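Hypothetical Thioesterase Protein SP_1851 (Streptococcus pneumoniae serotype 4, PDB 4XY5) probably hydrolyses thioesters as a PaaI-like member of the hot-dog thioesterases, though its substrate is not established. Local coordinates at residues 14-19 and 35-40; 20-23 and 28-31; 56-61 and 121-126; 105-110 and 116-121. The protein carries 1 engineered substitution. All blocks are in the same frame, centred on the assembly; numbering follows the deposited sequence.

Interactions 2, 3 and 4 all belong to the sheet that wraps around helix 47-64, whereas interaction 1 is a surface contact between two loops, about 21 Å from interaction 3, centre to centre. Along the chain, interaction 2 is nested within the loop that interaction 1 closes, and E19 O lies 2.8 Å from T31 N where the two meet. The helix of interaction 3 packs on both hairpins: I57 CD1 is 3.7 Å from V30 CG2, and I57 CG2 is 4.0 Å from V106 CG1. Interactions 3 and 4 share F121, which also touches A55, an engineered alanine replacing an aspartate that probably belongs to the active site, as in PaaI-type thioesterases. Interactions 1 and 3 both reach the second subunit.

Interaction 1 (14-19 and 35-40); sequences AFENYE and VNSSLN
With CG beside its own backbone N (chi1 -66°) and an extended chain beyond, E16 carries its carboxylate across to S37, whose OG, lodged between backbone N and carbonyl carbon (chi1 61°), comes to meet it. S37 OG lies 3.1 Å from E16 OE2 and 3.2 Å from E16 OE1, so it faces both oxygens nearly evenly. A water extends the link: it accepts from S37 N at 3.0 Å and donates only weakly to E16 OE2. V35 fills in beside the carboxylate, its CG2 3.9 Å from E16 OE2, while its other methyl, CG1, is 4.0 Å from N17 ND2. In this hot-dog subunit the contact joins the loop before strand 19-24 to the one between strand 27-33 and helix 47-64. The neighbouring A14 pairs with a strand of the second subunit, carrying the sheet across the interface. Residues 36-38 form a short 3-10 turn spanned by two bonds between V35 and S38: V35 N donates to S38 OG (3.0 Å), and S38 N returns a bond to V35 O (2.9 Å). N17 is held independently, its OD1 accepting from the backbone N of K33.

Interaction 2 (20-23 and 28-31); sequences IEKM and VVVT
A classic beta bulge interrupts the pairing, since E21 and K22 on one strand both face V29 on the other. V29 O takes two N-H groups at once: E21 N at 2.9 Å, with a bent N-H...O angle of 139°, and K22 N at 3.1 Å, which lies in the carbonyl plane on a lone pair. The extra residue is accommodated by a helix-like turn of the backbone at E21 (psi -32°), and the register slips by one between I20 and K22. V29 N donates to K22 O at 2.9 Å, completing the bulge, and regular pairing resumes at M23 and V28. The K22 carbonyl is also approached by the CA-H of V28, with CA 3.2 Å from K22 O.

The bulge sends the E21 side chain over toward the partner strand. Its extended chain crosses T31 at about a right angle and brings OE2 to within 3.4 Å of T31 CG2, while OE1 lies alongside V29 CG1. On one face of the hairpin I20 and V30 run side by side, CG1 of I20 4.2 Å from CG2 of V30, and M23 and V28 repeat this alignment with CG of M23 4.1 Å from CG2 of V28. K22 and V29 occupy the other face.

Strand 19-24 is an outermost strand of the sheet within this chain, and strand 27-33 continues the pairing through V28 and V30 to strand 87-97. The I20-V30 and M23-V28 face turns to helix 47-64, where V30 meets I57, V28 meets V61, and M23 covers L60 and I63.

Interaction 3 (56-61 and 121-126); sequences QISGLV and FTMFVT
S58 OG is clasped by two side chains of strand 121-126, lying 3.2 Å from M123 SD and 3.3 Å from F121 CB. Neither contact is a hydrogen bond. The hydroxyl is buried without a polar partner in the model, and the strand offers it only sulfur and carbon. The torsion of S58 explains its direction: with OG opposite the backbone N (chi1 -180°), the oxygen projects out from the helix toward the strand.

The same serine also meets the aromatic ring through its methylene. S58 CB sits over one face of the F121 ring, 4.0 Å from the centroid and 22° off the normal, an off-centre CH-pi contact displaced toward CG and CD2. M123 completes the clasp from further along the strand. Its chain is bent at both chi2 and chi3, which folds the methyl back to the helix and brings CE 4.2 Å from CA of G59.

The contact lies at the centre of the hot-dog fold, where the long helix is embraced by a curved antiparallel sheet. The short helical segment crosses the strand at -47°, with the axes 10.0 Å apart at closest approach, a spacing bridged here by S58, F121 and M123. M104 of strand 101-109 packs against both S58 and M123, while the F121 ring also meets that of F51, two turns before S58 in the helix. T122 points away from the helix and packs on Q73 of the third subunit. On the helix side remote from the strand, Q56 OE1 accepts a hydrogen bond from H46 NE2 of the second subunit.

Interaction 4 (105-110 and 116-121); sequences DVDITN and VCKATF
V106, I108, C117 and A119 form the buried face of an antiparallel beta hairpin in the hot-dog sheet, whereas D105, D107, K118 and T120 line its polar, partly exposed face. The buried face is close-set: I108 CD1 lies 3.8 Å from C117 SG, and I108 CG2 leans obliquely on V116, 4.1 Å from its CB. Helix 47-64 covers I108 through C54.

On the polar face water enters, bridging D107 OD1 and A119 O with 3.0 Å to each. T120 OG1 donates to D105 OD1 at 2.9 Å, approaching from above the carboxylate plane. The same D105 OD1 also salt-bridges K118 NZ of the fourth subunit, so it has partners in two chains. K118 of this chain crosses D107 at about a right angle, but D107 OD1 and K118 NZ remain 4.6 Å apart, beyond a salt bridge. Bent at chi2 (-63°), the lysine chain instead runs past D107 toward I108 O on the partner strand.

Near the turn a classic bulge places V116 and C117 both opposite I108. I108 O accepts V116 N at 2.8 Å from one face of its plane and K118 NZ at 3.1 Å from the other, the ammonium standing 62° out of that plane.

Interaction 1 (14-19 and 35-40)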
loop_
_atom_site.group_PDB
_atom_site.type_symbol
_atom_site.label_atom_id
_atom_site.label_comp_id
_atom_site.label_asym_id
_atom_site.label_seq_id
_atom_site.Cartn_x
_atom_site.Cartn_y
_atom_site.Cartn_z
ATOM N N ALA A 14 -12.610 18.824 -1.728
ATOM C CA ALA A 14 -13.010 18.033 -0.561
ATOM C C ALA A 14 -13.197 18.936 0.644
ATOM O O ALA A 14 -12.404 19.849 0.851
ATOM C CB ALA A 14 -11.960 16.954 -0.261
ATOM N N PHE A 15 -14.237 18.671 1.434
ATOM C CA PHE A 15 -14.606 19.482 2.604
ATOM C C PHE A 15 -15.154 20.871 2.279
ATOM O O PHE A 15 -14.843 21.847 2.967
ATOM C CB PHE A 15 -13.429 19.620 3.564
ATOM C CG PHE A 15 -12.975 18.299 4.151
ATOM C CD1 PHE A 15 -13.682 17.719 5.194
ATOM C CD2 PHE A 15 -11.867 17.641 3.639
ATOM C CE1 PHE A 15 -13.287 16.504 5.736
ATOM C CE2 PHE A 15 -11.457 16.425 4.174
ATOM C CZ PHE A 15 -12.166 15.855 5.221
ATOM N N GLU A 16 -15.994 20.950 1.257
ATOM C CA GLU A 16 -16.790 22.153 1.035
ATOM C C GLU A 16 -17.855 22.267 2.124
ATOM O O GLU A 16 -18.332 23.361 2.435
ATOM C CB GLU A 16 -17.415 22.130 -0.356
ATOM C CG GLU A 16 -16.365 22.207 -1.453
ATOM C CD GLU A 16 -16.930 22.542 -2.817
ATOM O OE1 GLU A 16 -16.129 22.911 -3.702
ATOM O OE2 GLU A 16 -18.160 22.425 -3.013
ATOM N N ASN A 17 -18.205 21.120 2.702
ATOM C CA ASN A 17 -19.050 21.050 3.892
ATOM C C ASN A 17 -18.515 19.921 4.757
ATOM O O ASN A 17 -17.926 18.986 4.230
ATOM C CB ASN A 17 -20.517 20.788 3.538
ATOM C CG ASN A 17 -20.751 19.389 2.985
ATOM O OD1 ASN A 17 -20.916 18.414 3.745
ATOM N ND2 ASN A 17 -20.768 19.275 1.653
ATOM N N TYR A 18 -18.721 20.007 6.068
ATOM C CA TYR A 18 -18.360 18.907 6.971
ATOM C C TYR A 18 -18.884 19.190 8.371
ATOM O O TYR A 18 -19.193 20.333 8.704
ATOM C CB TYR A 18 -16.839 18.679 7.016
ATOM C CG TYR A 18 -16.036 19.803 7.636
ATOM C CD1 TYR A 18 -15.766 19.826 9.003
ATOM C CD2 TYR A 18 -15.538 20.846 6.847
ATOM C CE1 TYR A 18 -15.027 20.868 9.570
ATOM C CE2 TYR A 18 -14.802 21.877 7.403
ATOM C CZ TYR A 18 -14.554 21.888 8.756
ATOM O OH TYR A 18 -13.820 22.921 9.293
ATOM N N GLU A 19 -19.000 18.132 9.170
ATOM C CA GLU A 19 -19.327 18.228 10.583
ATOM C C GLU A 19 -18.349 17.371 11.358
ATOM O O GLU A 19 -18.242 16.185 11.080
ATOM C CB GLU A 19 -20.757 17.750 10.852
ATOM C CG GLU A 19 -21.837 18.553 10.143
ATOM C CD GLU A 19 -22.106 19.870 10.828
ATOM O OE1 GLU A 19 -21.633 20.038 11.976
ATOM O OE2 GLU A 19 -22.782 20.733 10.218
ATOM N N VAL A 35 -20.977 16.181 -3.000
ATOM C CA VAL A 35 -21.544 17.216 -3.856
ATOM C C VAL A 35 -20.912 17.115 -5.242
ATOM O O VAL A 35 -20.082 16.224 -5.489
ATOM C CB VAL A 35 -21.343 18.630 -3.253
ATOM C CG1 VAL A 35 -22.227 18.802 -2.021
ATOM C CG2 VAL A 35 -19.884 18.876 -2.894
ATOM N N ASN A 36 -21.302 17.988 -6.163
ATOM C CA ASN A 36 -20.819 17.841 -7.536
ATOM C C ASN A 36 -19.302 17.920 -7.652
ATOM O O ASN A 36 -18.702 17.228 -8.471
ATOM C CB ASN A 36 -21.444 18.900 -8.464
ATOM C CG ASN A 36 -21.116 18.648 -9.934
ATOM O OD1 ASN A 36 -21.638 17.711 -10.542
ATOM N ND2 ASN A 36 -20.250 19.472 -10.506
ATOM N N SER A 37 -18.677 18.756 -6.835
ATOM C CA SER A 37 -17.227 18.932 -6.921
ATOM C C SER A 37 -16.488 17.695 -6.385
ATOM O O SER A 37 -15.271 17.580 -6.534
ATOM C CB SER A 37 -16.786 20.179 -6.152
ATOM O OG SER A 37 -17.105 20.075 -4.776
ATOM N N SER A 38 -17.240 16.784 -5.772
ATOM C CA SER A 38 -16.681 15.554 -5.216
ATOM C C SER A 38 -16.505 14.471 -6.274
ATOM O O SER A 38 -15.828 13.491 -6.032
ATOM C CB SER A 38 -17.582 14.994 -4.108
ATOM O OG SER A 38 -18.010 15.994 -3.197
ATOM N N LEU A 39 -17.141 14.638 -7.435
ATOM C CA LEU A 39 -17.337 13.524 -8.365
ATOM C C LEU A 39 -16.255 13.412 -9.447
ATOM O O LEU A 39 -15.540 14.372 -9.717
ATOM C CB LEU A 39 -18.712 13.655 -9.048
ATOM C CG LEU A 39 -19.931 13.825 -8.133
ATOM C CD1 LEU A 39 -21.212 14.058 -8.963
ATOM C CD2 LEU A 39 -20.089 12.617 -7.218
ATOM N N ASN A 40 -16.159 12.233 -10.058
ATOM C CA ASN A 40 -15.285 12.028 -11.210
ATOM C C ASN A 40 -16.091 12.029 -12.508
ATOM O O ASN A 40 -17.281 12.351 -12.490
ATOM C CB ASN A 40 -14.491 10.722 -11.069
ATOM C CG ASN A 40 -15.377 9.482 -10.947
ATOM O OD1 ASN A 40 -16.507 9.451 -11.418
ATOM N ND2 ASN A 40 -14.845 8.439 -10.315
HETATM O O HOH W 1 -19.853 21.307 -5.651
#

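Interaction 2 (20-23 and 28-31)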
loop_
_atom_site.group_PDB
_atom_site.type_symbol
_atom_site.label_atom_id
_atom_site.label_comp_id
_atom_site.label_asym_id
_atom_site.label_seq_id
_atom_site.Cartn_x
_atom_site.Cartn_y
_atom_site.Cartn_z
ATOM N N ILE A 20 -17.629 17.956 12.311
ATOM C CA ILE A 20 -16.786 17.160 13.204
ATOM C C ILE A 20 -17.633 16.690 14.383
ATOM O O ILE A 20 -18.032 17.489 15.238
ATOM C CB ILE A 20 -15.568 17.946 13.735
ATOM C CG1 ILE A 20 -14.771 18.558 12.581
ATOM C CG2 ILE A 20 -14.672 17.049 14.575
ATOM C CD1 ILE A 20 -13.588 19.382 13.044
ATOM N N GLU A 21 -17.928 15.399 14.411
ATOM C CA GLU A 21 -18.760 14.829 15.466
ATOM C C GLU A 21 -17.943 14.445 16.687
ATOM O O GLU A 21 -18.430 14.504 17.821
ATOM C CB GLU A 21 -19.509 13.607 14.950
ATOM C CG GLU A 21 -20.554 13.933 13.911
ATOM C CD GLU A 21 -21.470 12.769 13.633
ATOM O OE1 GLU A 21 -21.167 11.641 14.091
ATOM O OE2 GLU A 21 -22.495 12.985 12.957
ATOM N N LYS A 22 -16.701 14.040 16.454
ATOM C CA LYS A 22 -15.870 13.558 17.539
ATOM C C LYS A 22 -14.399 13.743 17.240
ATOM O O LYS A 22 -13.940 13.450 16.137
ATOM C CB LYS A 22 -16.183 12.085 17.804
ATOM C CG LYS A 22 -15.342 11.433 18.875
ATOM C CD LYS A 22 -15.668 9.952 18.894
ATOM C CE LYS A 22 -14.719 9.154 19.764
ATOM N NZ LYS A 22 -14.996 7.694 19.550
ATOM N N MET A 23 -13.657 14.226 18.228
ATOM C CA MET A 23 -12.215 14.393 18.075
ATOM C C MET A 23 -11.572 14.339 19.456
ATOM O O MET A 23 -11.529 15.341 20.168
ATOM C CB MET A 23 -11.897 15.709 17.349
ATOM C CG MET A 23 -10.426 16.018 17.140
ATOM S SD MET A 23 -10.157 17.405 16.008
ATOM C CE MET A 23 -8.383 17.625 16.172
ATOM N N VAL A 28 -11.437 9.962 15.821
ATOM C CA VAL A 28 -12.054 11.078 15.131
ATOM C C VAL A 28 -13.214 10.566 14.295
ATOM O O VAL A 28 -13.111 9.517 13.672
ATOM C CB VAL A 28 -11.027 11.801 14.226
ATOM C CG1 VAL A 28 -11.724 12.786 13.289
ATOM C CG2 VAL A 28 -9.965 12.494 15.075
ATOM N N VAL A 29 -14.330 11.286 14.316
ATOM C CA VAL A 29 -15.453 11.013 13.423
ATOM C C VAL A 29 -15.914 12.326 12.782
ATOM O O VAL A 29 -16.252 13.281 13.487
ATOM C CB VAL A 29 -16.644 10.371 14.165
ATOM C CG1 VAL A 29 -17.830 10.200 13.224
ATOM C CG2 VAL A 29 -16.241 9.035 14.780
ATOM N N VAL A 30 -15.927 12.363 11.448
ATOM C CA VAL A 30 -16.341 13.551 10.692
ATOM C C VAL A 30 -17.342 13.122 9.634
ATOM O O VAL A 30 -17.154 12.084 9.003
ATOM C CB VAL A 30 -15.138 14.254 10.021
ATOM C CG1 VAL A 30 -15.599 15.414 9.128
ATOM C CG2 VAL A 30 -14.137 14.733 11.069
ATOM N N THR A 31 -18.402 13.908 9.434
ATOM C CA THR A 31 -19.357 13.608 8.376
ATOM C C THR A 31 -19.296 14.678 7.278
ATOM O O THR A 31 -18.867 15.808 7.518
ATOM C CB THR A 31 -20.795 13.487 8.910
ATOM O OG1 THR A 31 -21.219 14.744 9.447
ATOM C CG2 THR A 31 -20.871 12.405 9.986
#

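Interaction 3 (56-61 and 121-126)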
loop_
_atom_site.group_PDB
_atom_site.type_symbol
_atom_site.label_atom_id
_atom_site.label_comp_id
_atom_site.label_asym_id
_atom_site.label_seq_id
_atom_site.Cartn_x
_atom_site.Cartn_y
_atom_site.Cartn_z
ATOM N N GLN A 56 -7.250 13.895 5.677
ATOM C CA GLN A 56 -7.566 14.973 6.599
ATOM C C GLN A 56 -7.934 14.411 7.980
ATOM O O GLN A 56 -7.438 14.876 9.017
ATOM C CB GLN A 56 -8.697 15.818 6.034
ATOM C CG GLN A 56 -9.069 17.023 6.885
ATOM C CD GLN A 56 -7.991 18.092 6.910
ATOM O OE1 GLN A 56 -6.941 17.966 6.274
ATOM N NE2 GLN A 56 -8.245 19.158 7.660
ATOM N N ILE A 57 -8.755 13.368 7.994
ATOM C CA ILE A 57 -9.162 12.774 9.267
ATOM C C ILE A 57 -7.957 12.109 9.946
ATOM O O ILE A 57 -7.823 12.159 11.166
ATOM C CB ILE A 57 -10.353 11.780 9.081
ATOM C CG1 ILE A 57 -11.687 12.522 9.251
ATOM C CG2 ILE A 57 -10.321 10.654 10.121
ATOM C CD1 ILE A 57 -11.861 13.751 8.342
ATOM N N SER A 58 -7.040 11.542 9.167
ATOM C CA SER A 58 -5.820 10.987 9.758
ATOM C C SER A 58 -5.011 12.082 10.453
ATOM O O SER A 58 -4.457 11.877 11.540
ATOM C CB SER A 58 -4.959 10.294 8.695
ATOM O OG SER A 58 -3.775 9.749 9.280
ATOM N N GLY A 59 -4.937 13.245 9.820
ATOM C CA GLY A 59 -4.231 14.370 10.412
ATOM C C GLY A 59 -4.909 14.818 11.696
ATOM O O GLY A 59 -4.240 15.110 12.688
ATOM N N LEU A 60 -6.238 14.859 11.677
ATOM C CA LEU A 60 -7.003 15.212 12.875
ATOM C C LEU A 60 -6.764 14.202 13.998
ATOM O O LEU A 60 -6.713 14.571 15.172
ATOM C CB LEU A 60 -8.495 15.320 12.554
ATOM C CG LEU A 60 -8.922 16.509 11.669
ATOM C CD1 LEU A 60 -10.364 16.351 11.272
ATOM C CD2 LEU A 60 -8.712 17.842 12.374
ATOM N N VAL A 61 -6.593 12.925 13.657
ATOM C CA VAL A 61 -6.273 11.942 14.696
ATOM C C VAL A 61 -4.942 12.296 15.364
ATOM O O VAL A 61 -4.847 12.268 16.593
ATOM C CB VAL A 61 -6.209 10.506 14.145
ATOM C CG1 VAL A 61 -5.680 9.539 15.208
ATOM C CG2 VAL A 61 -7.573 10.046 13.690
ATOM N N PHE A 121 -2.824 4.952 7.132
ATOM C CA PHE A 121 -1.832 6.006 7.021
ATOM C C PHE A 121 -0.652 5.795 7.947
ATOM O O PHE A 121 -0.842 5.534 9.126
ATOM C CB PHE A 121 -2.482 7.349 7.344
ATOM C CG PHE A 121 -3.422 7.807 6.299
ATOM C CD1 PHE A 121 -3.011 8.714 5.338
ATOM C CD2 PHE A 121 -4.718 7.328 6.263
ATOM C CE1 PHE A 121 -3.888 9.143 4.356
ATOM C CE2 PHE A 121 -5.589 7.760 5.279
ATOM C CZ PHE A 121 -5.164 8.654 4.334
ATOM N N THR A 122 0.556 5.918 7.396
ATOM C CA THR A 122 1.777 5.880 8.178
ATOM C C THR A 122 2.281 7.299 8.322
ATOM O O THR A 122 2.787 7.887 7.367
ATOM C CB THR A 122 2.855 4.992 7.521
ATOM O OG1 THR A 122 2.330 3.672 7.361
ATOM C CG2 THR A 122 4.087 4.919 8.399
ATOM N N MET A 123 2.119 7.850 9.518
ATOM C CA MET A 123 2.459 9.243 9.772
ATOM C C MET A 123 3.779 9.344 10.523
ATOM O O MET A 123 4.071 8.530 11.388
ATOM C CB MET A 123 1.348 9.934 10.572
ATOM C CG MET A 123 -0.080 9.572 10.160
ATOM S SD MET A 123 -0.718 10.410 8.683
ATOM C CE MET A 123 -0.823 12.121 9.239
ATOM N N PHE A 124 4.568 10.354 10.179
ATOM C CA PHE A 124 5.816 10.641 10.873
ATOM C C PHE A 124 5.564 11.755 11.887
ATOM O O PHE A 124 5.144 12.851 11.518
ATOM C CB PHE A 124 6.901 11.041 9.870
ATOM C CG PHE A 124 8.254 11.273 10.487
ATOM C CD1 PHE A 124 9.040 10.206 10.885
ATOM C CD2 PHE A 124 8.743 12.559 10.652
ATOM C CE1 PHE A 124 10.288 10.417 11.447
ATOM C CE2 PHE A 124 9.989 12.776 11.211
ATOM C CZ PHE A 124 10.762 11.708 11.609
ATOM N N VAL A 125 5.781 11.455 13.165
ATOM C CA VAL A 125 5.583 12.436 14.225
ATOM C C VAL A 125 6.714 13.456 14.190
ATOM O O VAL A 125 7.883 13.103 14.337
ATOM C CB VAL A 125 5.526 11.774 15.620
ATOM C CG1 VAL A 125 5.133 12.801 16.679
ATOM C CG2 VAL A 125 4.553 10.600 15.622
ATOM N N THR A 126 6.369 14.721 13.981
ATOM C CA THR A 126 7.379 15.765 13.861
ATOM C C THR A 126 7.630 16.471 15.195
ATOM O O THR A 126 8.748 16.913 15.474
ATOM C CB THR A 126 6.980 16.798 12.797
ATOM O OG1 THR A 126 5.704 17.358 13.127
ATOM C CG2 THR A 126 6.882 16.138 11.429
#

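Interaction 4 (105-110 and 116-121)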
loop_
_atom_site.group_PDB
_atom_site.type_symbol
_atom_site.label_atom_id
_atom_site.label_comp_id
_atom_site.label_asym_id
_atom_site.label_seq_id
_atom_site.Cartn_x
_atom_site.Cartn_y
_atom_site.Cartn_z
ATOM N N ASP A 105 -5.845 3.981 11.069
ATOM C CA ASP A 105 -6.838 3.364 10.188
ATOM C C ASP A 105 -7.993 4.341 9.990
ATOM O O ASP A 105 -8.469 4.947 10.954
ATOM C CB ASP A 105 -7.374 2.051 10.759
ATOM C CG ASP A 105 -6.445 0.867 10.501
ATOM O OD1 ASP A 105 -5.454 0.998 9.739
ATOM O OD2 ASP A 105 -6.730 -0.208 11.058
ATOM N N VAL A 106 -8.437 4.505 8.751
ATOM C CA VAL A 106 -9.574 5.395 8.481
ATOM C C VAL A 106 -10.568 4.667 7.601
ATOM O O VAL A 106 -10.186 4.094 6.587
ATOM C CB VAL A 106 -9.134 6.703 7.804
ATOM C CG1 VAL A 106 -10.349 7.622 7.576
ATOM C CG2 VAL A 106 -8.069 7.404 8.653
ATOM N N ASP A 107 -11.840 4.684 7.997
ATOM C CA ASP A 107 -12.873 3.915 7.301
ATOM C C ASP A 107 -14.001 4.851 6.939
ATOM O O ASP A 107 -14.385 5.665 7.759
ATOM C CB ASP A 107 -13.396 2.774 8.182
ATOM C CG ASP A 107 -12.287 1.823 8.638
ATOM O OD1 ASP A 107 -11.482 1.368 7.791
ATOM O OD2 ASP A 107 -12.206 1.548 9.853
ATOM N N ILE A 108 -14.522 4.751 5.720
ATOM C CA ILE A 108 -15.667 5.558 5.342
ATOM C C ILE A 108 -16.880 4.682 5.058
ATOM O O ILE A 108 -16.788 3.690 4.324
ATOM C CB ILE A 108 -15.372 6.445 4.110
ATOM C CG1 ILE A 108 -14.216 7.405 4.418
ATOM C CG2 ILE A 108 -16.635 7.210 3.715
ATOM C CD1 ILE A 108 -13.978 8.489 3.295
ATOM N N THR A 109 -18.005 5.054 5.668
ATOM C CA THR A 109 -19.288 4.388 5.449
ATOM C C THR A 109 -20.310 5.403 4.937
ATOM O O THR A 109 -20.171 6.601 5.185
ATOM C CB THR A 109 -19.817 3.736 6.743
ATOM O OG1 THR A 109 -19.882 4.724 7.778
ATOM C CG2 THR A 109 -18.880 2.618 7.192
ATOM N N ASN A 110 -21.338 4.945 4.225
ATOM C CA ASN A 110 -22.366 5.889 3.793
ATOM C C ASN A 110 -23.538 5.872 4.761
ATOM O O ASN A 110 -23.487 5.180 5.774
ATOM C CB ASN A 110 -22.825 5.612 2.351
ATOM C CG ASN A 110 -23.499 4.265 2.182
ATOM O OD1 ASN A 110 -23.922 3.639 3.149
ATOM N ND2 ASN A 110 -23.614 3.819 0.931
ATOM N N VAL A 116 -17.626 2.205 2.147
ATOM C CA VAL A 116 -17.214 2.854 0.900
ATOM C C VAL A 116 -15.714 2.665 0.598
ATOM O O VAL A 116 -15.335 2.255 -0.512
ATOM C CB VAL A 116 -17.563 4.354 0.942
ATOM C CG1 VAL A 116 -17.088 5.063 -0.322
ATOM C CG2 VAL A 116 -19.062 4.517 1.094
ATOM N N CYS A 117 -14.856 2.959 1.569
ATOM C CA CYS A 117 -13.420 2.751 1.369
ATOM C C CYS A 117 -12.719 2.656 2.725
ATOM O O CYS A 117 -13.291 3.039 3.740
ATOM C CB CYS A 117 -12.816 3.871 0.512
ATOM S SG CYS A 117 -12.859 5.512 1.284
ATOM N N LYS A 118 -11.503 2.105 2.732
ATOM C CA LYS A 118 -10.719 1.907 3.952
ATOM C C LYS A 118 -9.286 2.284 3.638
ATOM O O LYS A 118 -8.776 1.927 2.584
ATOM C CB LYS A 118 -10.780 0.448 4.441
ATOM C CG LYS A 118 -12.158 -0.187 4.417
ATOM C CD LYS A 118 -13.103 0.520 5.356
ATOM C CE LYS A 118 -14.544 0.194 5.024
ATOM N NZ LYS A 118 -15.482 1.169 5.611
ATOM N N ALA A 119 -8.621 3.012 4.530
ATOM C CA ALA A 119 -7.250 3.414 4.243
ATOM C C ALA A 119 -6.396 3.290 5.482
ATOM O O ALA A 119 -6.910 3.316 6.588
ATOM C CB ALA A 119 -7.208 4.844 3.714
ATOM N N THR A 120 -5.089 3.140 5.291
ATOM C CA THR A 120 -4.173 3.096 6.414
ATOM C C THR A 120 -3.076 4.098 6.146
ATOM O O THR A 120 -2.496 4.120 5.057
ATOM C CB THR A 120 -3.592 1.680 6.615
ATOM O OG1 THR A 120 -4.660 0.797 6.968
ATOM C CG2 THR A 120 -2.550 1.668 7.717
ATOM N N PHE A 121 -2.824 4.952 7.132
ATOM C CA PHE A 121 -1.832 6.006 7.021
ATOM C C PHE A 121 -0.652 5.795 7.947
ATOM O O PHE A 121 -0.842 5.534 9.126
ATOM C CB PHE A 121 -2.482 7.349 7.344
ATOM C CG PHE A 121 -3.422 7.807 6.299
ATOM C CD1 PHE A 121 -3.011 8.714 5.338
ATOM C CD2 PHE A 121 -4.718 7.328 6.263
ATOM C CE1 PHE A 121 -3.888 9.143 4.356
ATOM C CE2 PHE A 121 -5.589 7.760 5.279
ATOM C CZ PHE A 121 -5.164 8.654 4.334
HETATM O O HOH W 2 -8.553 0.956 7.557
#